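Local structure of chloramphenicol acetyltransferase (Bacteroides thetaiotaomicron, 2I9D) at residues Arg73-Pro76 / Val80-Tyr83; Gly39-Arg44 / Phe53-Tyr58; Thr33-Cys38 / Ile181-Arg186; Ala63-Glu66 / Phe70-Arg73. The protein probably transfers an acetyl group from acetyl-CoA to a hydroxyl of chloramphenicol, the reaction by which enzymes of its family inactivate the antibiotic. All blocks are in the same frame, centred on the assembly; numbering follows the deposited sequence.

Contact 1: residues Arg73-Pro76 / Val80-Tyr83; sequences RIDP and VVLY
The ring of Tyr83 meets Asp75 at its edge, OD1 lying near the ring plane where the phenol ends, whereas CG of Arg73 approaches obliquely, 3.7 Å from Tyr83 CE2. Phenol and carboxylate come from opposite directions with their planes 77° apart, and Tyr83 OH donates to Asp75 OD1 at 2.6 Å on the syn lone pair, the side facing the other oxygen. That second oxygen forms a salt bridge with Lys5, and Tyr83 OH also bonds Tyr144 N, so a buried polar cluster is satisfied from several directions. The side chains of Asp75 and Val81 cross at about a right angle: Asp75 CG is 3.4 Å from Val81 CG2, and OD2 rests 3.4 Å from Val81 CG1, so the two methyls hold one side of the acid. With an alanine here instead of Asp75, Tyr83 OH would probably lose this acceptor and Lys5 this carboxylate, and the methyls of Val81 would be uncovered. The backbones pair as antiparallel strands. Arg73 and Val81 form a hydrogen-bonded pair, with Arg73 N to Val81 O and Val81 N to Arg73 O both 2.9 Å; Ile74 and Val80 follow as a non-hydrogen-bonded pair. Arg73 bends at chi2 (-74°), which carries its guanidinium away from the hairpin to the carbonyls of Tyr144 and Leu146. This beta hairpin joins strand 72-74 to strand 80-83, the middle strand of a small antiparallel sheet completed by strand 5-7, while Phe19 of helix 16-22 covers the face bearing Ile74 and Val80.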
# COMPACT_ATOMS: atom_id res chain seq x y z
N ARG A 73 17.22 -0.03 14.78
CA ARG A 73 16.92 1.35 14.43
C ARG A 73 18.15 2.08 13.90
O ARG A 73 19.29 1.67 14.16
CB ARG A 73 16.36 2.12 15.64
CG ARG A 73 15.14 1.51 16.28
CD ARG A 73 13.84 1.72 15.45
NE ARG A 73 12.68 1.11 16.12
CZ ARG A 73 12.29 -0.17 15.99
NH1 ARG A 73 12.93 -1.00 15.19
NH2 ARG A 73 11.22 -0.61 16.62
N ILE A 74 17.92 3.12 13.11
CA ILE A 74 18.98 4.03 12.74
C ILE A 74 18.80 5.15 13.75
O ILE A 74 17.78 5.88 13.71
CB ILE A 74 18.84 4.59 11.30
CG1 ILE A 74 18.84 3.46 10.25
CG2 ILE A 74 19.95 5.63 11.02
CD1 ILE A 74 18.82 3.92 8.78
N ASP A 75 19.74 5.28 14.69
CA ASP A 75 19.66 6.30 15.74
C ASP A 75 19.85 7.73 15.20
O ASP A 75 20.25 7.91 14.05
CB ASP A 75 20.64 5.96 16.87
CG ASP A 75 19.93 5.46 18.14
OD1 ASP A 75 18.67 5.34 18.18
OD2 ASP A 75 20.67 5.20 19.13
N PRO A 76 19.52 8.76 16.02
CA PRO A 76 19.64 10.16 15.57
C PRO A 76 20.99 10.50 14.94
O PRO A 76 21.05 11.26 13.99
CB PRO A 76 19.42 10.97 16.85
CG PRO A 76 18.63 10.08 17.74
CD PRO A 76 18.94 8.67 17.38
N VAL A 80 23.47 2.42 13.32
CA VAL A 80 22.62 1.27 13.54
C VAL A 80 22.74 0.81 14.98
O VAL A 80 23.84 0.56 15.48
CB VAL A 80 22.94 0.13 12.55
CG1 VAL A 80 22.09 -1.13 12.84
CG2 VAL A 80 22.74 0.61 11.12
N VAL A 81 21.58 0.70 15.64
CA VAL A 81 21.47 0.27 17.02
C VAL A 81 20.40 -0.81 17.18
O VAL A 81 19.49 -0.92 16.37
CB VAL A 81 21.13 1.46 17.96
CG1 VAL A 81 22.26 2.49 17.94
CG2 VAL A 81 19.81 2.10 17.56
N LEU A 82 20.52 -1.60 18.23
CA LEU A 82 19.53 -2.60 18.56
C LEU A 82 19.06 -2.29 19.98
O LEU A 82 19.87 -2.32 20.88
CB LEU A 82 20.15 -4.01 18.44
CG LEU A 82 19.41 -5.20 19.09
CD1 LEU A 82 18.09 -5.51 18.39
CD2 LEU A 82 20.27 -6.48 19.16
N TYR A 83 17.78 -1.98 20.16
CA TYR A 83 17.20 -1.70 21.48
C TYR A 83 16.88 -2.99 22.25
O TYR A 83 16.41 -3.95 21.66
CB TYR A 83 15.94 -0.80 21.36
CG TYR A 83 16.24 0.66 21.08
CD1 TYR A 83 16.30 1.61 22.11
CD2 TYR A 83 16.49 1.09 19.79
CE1 TYR A 83 16.59 2.99 21.83
CE2 TYR A 83 16.79 2.43 19.50
CZ TYR A 83 16.84 3.37 20.51
OH TYR A 83 17.14 4.68 20.18

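Contact 2: residues Gly39-Arg44 / Phe53-Tyr58; sequences GGARQR and FLHYLY
Two helices that follow each other in the chain, 39-47 and 52-66, pack side against side here, Ala41 facing His55 with their CA atoms 6.4 Å apart. The contact is small and rests on His55, whose side chain starts toward helix 39-47. Ala41 CB sits 4.1 Å from both His55 CB and His55 ND1, a methyl packed against the root and near side of the ring. Above one face of the imidazole, offset toward its rim, lies the carbonyl oxygen of Ala41, 4.0 Å from His55 ND1; that height over the plane leaves no hydrogen bond between them. One turn further on, Arg44 CB approaches His55 CE1 obliquely at 4.2 Å. The Arg44 chain then bends at chi3 (-76°) and folds back along its own helix, where Gly40 C and Ala41 N each lie 3.3 Å from the guanidinium plane of Arg44, toward its rim. Glycine at 40 suits this fold, since a CB there would run into Arg44 NH1. Beyond the pair, Phe111 of helix 111-124 meets the His55 ring, and the Tyr58 ring has Phe111 and Phe114 as neighbours. No hydrogen bond or salt bridge crosses between the two segments, so this contact rests on van der Waals packing. With Arg44 NE 4.7 Å from His55 ND1, the nearby positive charge would probably disfavour a protonated histidine.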
# COMPACT_ATOMS: atom_id res chain seq x y z
N GLY A 39 -10.27 -14.26 16.44
CA GLY A 39 -11.49 -14.72 17.12
C GLY A 39 -11.29 -15.03 18.60
O GLY A 39 -12.12 -14.66 19.43
N GLY A 40 -10.19 -15.72 18.92
CA GLY A 40 -9.82 -16.02 20.31
C GLY A 40 -9.72 -14.80 21.21
O GLY A 40 -10.45 -14.71 22.23
N ALA A 41 -8.84 -13.86 20.86
CA ALA A 41 -8.68 -12.64 21.65
C ALA A 41 -9.98 -11.85 21.78
O ALA A 41 -10.23 -11.26 22.81
CB ALA A 41 -7.56 -11.77 21.11
N ARG A 42 -10.82 -11.86 20.76
CA ARG A 42 -12.10 -11.18 20.87
C ARG A 42 -13.04 -11.82 21.90
O ARG A 42 -13.73 -11.11 22.64
CB ARG A 42 -12.81 -11.06 19.52
CG ARG A 42 -13.27 -9.63 19.35
CD ARG A 42 -14.62 -9.44 18.71
NE ARG A 42 -14.67 -8.10 18.08
CZ ARG A 42 -14.75 -6.93 18.73
NH1 ARG A 42 -14.81 -6.88 20.07
NH2 ARG A 42 -14.78 -5.80 18.03
N GLN A 43 -13.08 -13.16 21.92
CA GLN A 43 -13.83 -13.89 22.96
C GLN A 43 -13.30 -13.63 24.37
O GLN A 43 -14.07 -13.28 25.27
CB GLN A 43 -13.86 -15.40 22.67
CG GLN A 43 -15.06 -15.83 21.84
CD GLN A 43 -14.70 -16.07 20.37
OE1 GLN A 43 -14.48 -17.22 19.96
NE2 GLN A 43 -14.64 -14.97 19.58
N ARG A 44 -12.00 -13.81 24.55
CA ARG A 44 -11.32 -13.52 25.81
C ARG A 44 -11.56 -12.12 26.32
O ARG A 44 -11.74 -11.93 27.52
CB ARG A 44 -9.82 -13.75 25.69
CG ARG A 44 -9.48 -15.16 25.32
CD ARG A 44 -8.03 -15.47 25.58
NE ARG A 44 -7.15 -14.90 24.57
CZ ARG A 44 -6.90 -15.44 23.39
NH1 ARG A 44 -7.47 -16.59 23.03
NH2 ARG A 44 -6.06 -14.83 22.55
N PHE A 53 -8.94 -3.80 21.70
CA PHE A 53 -7.81 -2.94 21.26
C PHE A 53 -6.47 -3.24 21.98
O PHE A 53 -5.43 -3.38 21.34
CB PHE A 53 -8.20 -1.45 21.39
CG PHE A 53 -7.05 -0.51 21.24
CD1 PHE A 53 -6.48 -0.27 19.97
CD2 PHE A 53 -6.50 0.12 22.35
CE1 PHE A 53 -5.39 0.60 19.83
CE2 PHE A 53 -5.42 1.00 22.21
CZ PHE A 53 -4.86 1.23 20.94
N LEU A 54 -6.52 -3.37 23.30
CA LEU A 54 -5.33 -3.67 24.09
C LEU A 54 -4.85 -5.09 23.91
O LEU A 54 -3.64 -5.36 24.06
CB LEU A 54 -5.56 -3.32 25.58
CG LEU A 54 -5.70 -1.81 25.85
CD1 LEU A 54 -6.14 -1.53 27.29
CD2 LEU A 54 -4.41 -1.05 25.47
N HIS A 55 -5.76 -6.00 23.57
CA HIS A 55 -5.37 -7.38 23.24
C HIS A 55 -4.53 -7.47 21.96
O HIS A 55 -3.51 -8.12 21.95
CB HIS A 55 -6.59 -8.30 23.15
CG HIS A 55 -7.05 -8.84 24.46
ND1 HIS A 55 -6.90 -10.17 24.83
CD2 HIS A 55 -7.66 -8.23 25.51
CE1 HIS A 55 -7.40 -10.35 26.03
NE2 HIS A 55 -7.87 -9.19 26.47
N TYR A 56 -4.96 -6.81 20.88
CA TYR A 56 -4.14 -6.83 19.66
C TYR A 56 -2.95 -5.88 19.71
O TYR A 56 -1.93 -6.15 19.08
CB TYR A 56 -4.96 -6.71 18.36
CG TYR A 56 -5.69 -5.42 18.08
CD1 TYR A 56 -4.99 -4.24 17.71
CD2 TYR A 56 -7.08 -5.37 18.09
CE1 TYR A 56 -5.68 -3.05 17.41
CE2 TYR A 56 -7.78 -4.19 17.79
CZ TYR A 56 -7.08 -3.05 17.44
OH TYR A 56 -7.78 -1.91 17.15
N LEU A 57 -3.06 -4.82 20.51
CA LEU A 57 -1.94 -3.92 20.72
C LEU A 57 -0.80 -4.68 21.39
O LEU A 57 0.38 -4.58 20.98
CB LEU A 57 -2.36 -2.69 21.54
CG LEU A 57 -1.40 -1.48 21.51
CD1 LEU A 57 -1.45 -0.83 20.13
CD2 LEU A 57 -1.74 -0.42 22.60
N TYR A 58 -1.15 -5.47 22.40
CA TYR A 58 -0.18 -6.32 23.06
C TYR A 58 0.46 -7.33 22.10
O TYR A 58 1.69 -7.49 22.07
CB TYR A 58 -0.80 -7.05 24.25
CG TYR A 58 0.19 -7.96 24.93
CD1 TYR A 58 1.24 -7.43 25.66
CD2 TYR A 58 0.11 -9.34 24.79
CE1 TYR A 58 2.18 -8.24 26.27
CE2 TYR A 58 1.05 -10.18 25.41
CZ TYR A 58 2.09 -9.60 26.15
OH TYR A 58 3.03 -10.39 26.78

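Contact 3: residues Thr33-Cys38 / Ile181-Arg186; sequences TSEVEC and IIREGR
Segments 33-38 and 181-186 share no backbone pairing, their closest CA atoms, those of Glu37 and Arg186, being 7.0 Å apart, and the second folds into a type I' turn from Arg183 to Arg186, closed by Arg186 N to Arg183 O at 3.1 Å, with Arg183 N returning a bond of 2.8 Å to Arg186 O. Two acidic side chains of the strand reach across to two arginines of the turn. Glu35 OE1 comes to the edge of the Arg183 guanidinium, near its plane, and forms a long salt bridge of 3.6 Å to NH1; the two chains cross at about a right angle, carboxylate and guanidinium turned 54° apart. The same oxygen has its stronger partner in Arg183 of a second subunit, so Glu35 serves two arginines at the trimer interface. At the other pair, Glu37 runs extended beyond CG to place OE2 3.7 Å from Arg186 CD. Glu37 OE1 lies 3.8 Å from Arg186 NE but well out of the guanidinium plane, a long, purely electrostatic bridge to which no N-H points, although the flat groups are only 18° apart. A leucine in place of Glu37 would probably leave Arg186 without this countercharge and its CD without the carboxylate beside it. Tyr156 meets Arg183 in a cation-pi contact, and Glu184 at the tip of the turn bonds Glu184 of other subunits. Strand 186-196 lies between the two strands, pairing with 29-37 on one side and 174-183 on the other, while helix 202-216 packs against Val36 and Cys38.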
# COMPACT_ATOMS: atom_id res chain seq x y z
N THR A 33 0.52 -5.15 3.93
CA THR A 33 -0.70 -5.44 4.67
C THR A 33 -1.03 -6.94 4.60
O THR A 33 -0.93 -7.55 3.53
CB THR A 33 -1.89 -4.64 4.13
OG1 THR A 33 -1.51 -3.27 4.04
CG2 THR A 33 -3.12 -4.79 5.04
N SER A 34 -1.41 -7.52 5.73
CA SER A 34 -1.85 -8.90 5.76
C SER A 34 -3.02 -9.01 6.73
O SER A 34 -3.40 -8.02 7.33
CB SER A 34 -0.69 -9.85 6.17
OG SER A 34 -1.13 -11.21 6.22
N GLU A 35 -3.60 -10.20 6.88
CA GLU A 35 -4.76 -10.39 7.74
C GLU A 35 -4.46 -11.46 8.75
O GLU A 35 -3.73 -12.40 8.44
CB GLU A 35 -6.02 -10.70 6.94
CG GLU A 35 -5.85 -11.72 5.83
CD GLU A 35 -7.19 -12.23 5.29
OE1 GLU A 35 -7.82 -11.52 4.47
OE2 GLU A 35 -7.59 -13.35 5.71
N VAL A 36 -4.94 -11.28 9.97
CA VAL A 36 -4.75 -12.26 11.02
C VAL A 36 -6.09 -12.64 11.58
O VAL A 36 -7.02 -11.81 11.65
CB VAL A 36 -3.83 -11.76 12.21
CG1 VAL A 36 -2.38 -11.57 11.77
CG2 VAL A 36 -4.40 -10.52 12.92
N GLU A 37 -6.18 -13.90 11.99
CA GLU A 37 -7.31 -14.38 12.79
C GLU A 37 -7.17 -13.85 14.17
O GLU A 37 -6.06 -13.77 14.70
CB GLU A 37 -7.36 -15.90 12.82
CG GLU A 37 -8.05 -16.46 11.62
CD GLU A 37 -8.18 -17.99 11.67
OE1 GLU A 37 -8.36 -18.54 12.78
OE2 GLU A 37 -8.11 -18.61 10.58
N CYS A 38 -8.29 -13.47 14.76
CA CYS A 38 -8.30 -12.85 16.07
C CYS A 38 -9.58 -13.19 16.85
O CYS A 38 -9.94 -12.47 17.79
CB CYS A 38 -8.14 -11.32 15.91
SG CYS A 38 -9.32 -10.60 14.76
N ILE A 181 -13.57 -8.62 11.29
CA ILE A 181 -14.66 -8.95 10.40
C ILE A 181 -14.72 -10.47 10.19
O ILE A 181 -13.69 -11.16 10.17
CB ILE A 181 -14.47 -8.12 9.11
CG1 ILE A 181 -15.38 -6.89 9.15
CG2 ILE A 181 -14.69 -8.91 7.84
CD1 ILE A 181 -15.08 -5.91 8.04
N ILE A 182 -15.93 -11.00 10.13
CA ILE A 182 -16.14 -12.42 9.83
C ILE A 182 -15.94 -12.70 8.33
O ILE A 182 -16.62 -12.12 7.49
CB ILE A 182 -17.50 -12.95 10.39
CG1 ILE A 182 -17.35 -13.17 11.90
CG2 ILE A 182 -17.90 -14.28 9.75
CD1 ILE A 182 -18.58 -12.97 12.65
N ARG A 183 -14.95 -13.54 8.04
CA ARG A 183 -14.68 -14.02 6.68
C ARG A 183 -14.63 -15.54 6.68
O ARG A 183 -13.78 -16.16 7.33
CB ARG A 183 -13.36 -13.48 6.14
CG ARG A 183 -13.52 -12.43 5.06
CD ARG A 183 -13.12 -11.08 5.59
NE ARG A 183 -13.25 -10.01 4.60
CZ ARG A 183 -12.32 -9.69 3.71
NH1 ARG A 183 -11.17 -10.37 3.64
NH2 ARG A 183 -12.55 -8.68 2.87
N GLU A 184 -15.55 -16.13 5.92
CA GLU A 184 -15.77 -17.58 5.88
C GLU A 184 -15.86 -18.19 7.29
O GLU A 184 -15.14 -19.13 7.63
CB GLU A 184 -14.71 -18.25 4.99
CG GLU A 184 -14.63 -17.60 3.60
CD GLU A 184 -13.83 -18.44 2.60
OE1 GLU A 184 -14.39 -19.44 2.10
OE2 GLU A 184 -12.65 -18.09 2.34
N GLY A 185 -16.73 -17.61 8.11
CA GLY A 185 -16.95 -18.07 9.48
C GLY A 185 -15.90 -17.76 10.54
O GLY A 185 -16.09 -18.14 11.70
N ARG A 186 -14.79 -17.09 10.16
CA ARG A 186 -13.70 -16.73 11.09
C ARG A 186 -13.47 -15.22 11.20
O ARG A 186 -13.54 -14.48 10.21
CB ARG A 186 -12.39 -17.44 10.74
CG ARG A 186 -12.59 -18.91 10.33
CD ARG A 186 -11.57 -19.87 10.96
NE ARG A 186 -11.83 -20.07 12.40
CZ ARG A 186 -12.37 -21.17 12.93
NH1 ARG A 186 -12.71 -22.21 12.17
NH2 ARG A 186 -12.55 -21.24 14.25

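Contact 4: residues Ala63-Glu66 / Phe70-Arg73; sequences AANE and FRYR
Phe70 CB fits closely against the last turn of helix 52-66, 3.6 Å from the carbonyl oxygen of Ala64 and 4.3 Å from Ala64 CB. Its CG stands anti to the carbonyl carbon (chi1 -70°), directing the ring away from Ala64 to stack with Phe208 of helix 202-216. The same Ala64 oxygen also touches Arg71 CG at 3.6 Å. Arg71 then bends at chi3 (-103°) and brings NE to Asn65 O, a straight bond of 2.9 Å that uses a lone pair in the carbonyl plane, with the oxygen almost in the guanidinium plane. Arg71 NH2 adds a weak bond of 3.4 Å to Asn65 O, while NH1 turns to Tyr83 O, so the one guanidinium ties the helix end to the hairpin. Contact is looser around Asn65, whose OD1 stays 4.3 Å from Arg71 CD and whose amide looks elsewhere, ND2 to Leu61 O and OD1 to Ile86 N. Glu66, partly exposed, turns from the strand to salt bridges with Arg62 and Lys211. Within the second segment, NH1 and NH2 of Arg73 grip Phe70 O end-on, and NH1 also reaches Tyr72 O at 2.7 Å, which pins the chain where it enters strand 72-74. This is a short helix-to-strand connection with an arginine side chain hydrogen-bonded to a carbonyl of the helix's last turn; the side chain of Phe70 lies about 10 Å from that of His197, the predicted proton acceptor.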
# COMPACT_ATOMS: atom_id res chain seq x y z
N ALA A 63 5.23 -9.32 19.55
CA ALA A 63 5.91 -9.84 18.35
C ALA A 63 7.15 -9.03 17.94
O ALA A 63 8.16 -9.58 17.50
CB ALA A 63 4.94 -9.97 17.18
N ALA A 64 7.08 -7.71 18.11
CA ALA A 64 8.17 -6.79 17.74
C ALA A 64 9.35 -6.95 18.71
O ALA A 64 10.52 -6.86 18.33
CB ALA A 64 7.68 -5.36 17.73
N ASN A 65 9.01 -7.18 19.97
CA ASN A 65 10.01 -7.46 20.98
C ASN A 65 10.65 -8.82 20.77
O ASN A 65 11.88 -8.95 20.89
CB ASN A 65 9.41 -7.31 22.36
CG ASN A 65 9.41 -5.88 22.83
OD1 ASN A 65 10.44 -5.37 23.26
ND2 ASN A 65 8.27 -5.20 22.73
N GLU A 66 9.83 -9.82 20.38
CA GLU A 66 10.31 -11.21 20.29
C GLU A 66 11.09 -11.57 19.04
O GLU A 66 11.81 -12.56 19.05
CB GLU A 66 9.19 -12.23 20.56
CG GLU A 66 8.79 -12.26 22.03
CD GLU A 66 7.75 -13.33 22.36
OE1 GLU A 66 7.36 -14.12 21.47
OE2 GLU A 66 7.32 -13.39 23.54
N PHE A 70 13.12 -6.54 14.43
CA PHE A 70 12.16 -5.46 14.61
C PHE A 70 12.58 -4.46 15.70
O PHE A 70 11.85 -3.53 16.00
CB PHE A 70 10.75 -6.04 14.87
CG PHE A 70 10.13 -6.69 13.64
CD1 PHE A 70 9.22 -5.99 12.84
CD2 PHE A 70 10.49 -8.00 13.27
CE1 PHE A 70 8.67 -6.57 11.70
CE2 PHE A 70 9.95 -8.60 12.13
CZ PHE A 70 9.04 -7.88 11.33
N ARG A 71 13.76 -4.67 16.28
CA ARG A 71 14.30 -3.83 17.34
C ARG A 71 15.45 -2.96 16.84
O ARG A 71 15.99 -2.16 17.61
CB ARG A 71 14.76 -4.71 18.52
CG ARG A 71 13.58 -5.28 19.34
CD ARG A 71 13.98 -5.68 20.76
NE ARG A 71 14.13 -7.12 20.86
CZ ARG A 71 15.28 -7.77 20.83
NH1 ARG A 71 16.42 -7.11 20.75
NH2 ARG A 71 15.29 -9.09 20.89
N TYR A 72 15.83 -3.16 15.58
CA TYR A 72 16.92 -2.42 14.96
C TYR A 72 16.42 -1.07 14.50
O TYR A 72 15.32 -0.98 13.90
CB TYR A 72 17.48 -3.19 13.75
CG TYR A 72 18.40 -4.33 14.12
CD1 TYR A 72 19.78 -4.24 13.90
CD2 TYR A 72 17.89 -5.50 14.72
CE1 TYR A 72 20.61 -5.29 14.26
CE2 TYR A 72 18.72 -6.55 15.09
CZ TYR A 72 20.08 -6.44 14.86
OH TYR A 72 20.89 -7.50 15.21
N ARG A 73 17.22 -0.03 14.78
CA ARG A 73 16.92 1.35 14.43
C ARG A 73 18.15 2.08 13.90
O ARG A 73 19.29 1.67 14.16
CB ARG A 73 16.36 2.12 15.64
CG ARG A 73 15.14 1.51 16.28
CD ARG A 73 13.84 1.72 15.45
NE ARG A 73 12.68 1.11 16.12
CZ ARG A 73 12.29 -0.17 15.99
NH1 ARG A 73 12.93 -1.00 15.19
NH2 ARG A 73 11.22 -0.61 16.62

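In the fold
Along the chain, contact 2 closes before contact 4 opens, and contact 4 runs straight into contact 1 through the shared Arg73; contact 3, joining segments 143 residues apart, encloses all of them. Contacts 1 and 4 have centres 11 Å apart and touch, since both use strand 72-74 of the small antiparallel sheet. Helix 52-66 carries contact 2 and, toward its other end, contact 4, with centres 20 Å apart. Contact 3 adjoins contact 2 in sequence but belongs to the large mixed sheet, and lies across the chain's centre from contact 1, centres 34 Å apart. Contact 3 thus joins the ends of the enclosed chain at the subunit interface, while contacts 2, 4 and 1 follow helix to strand to hairpin inside one subunit.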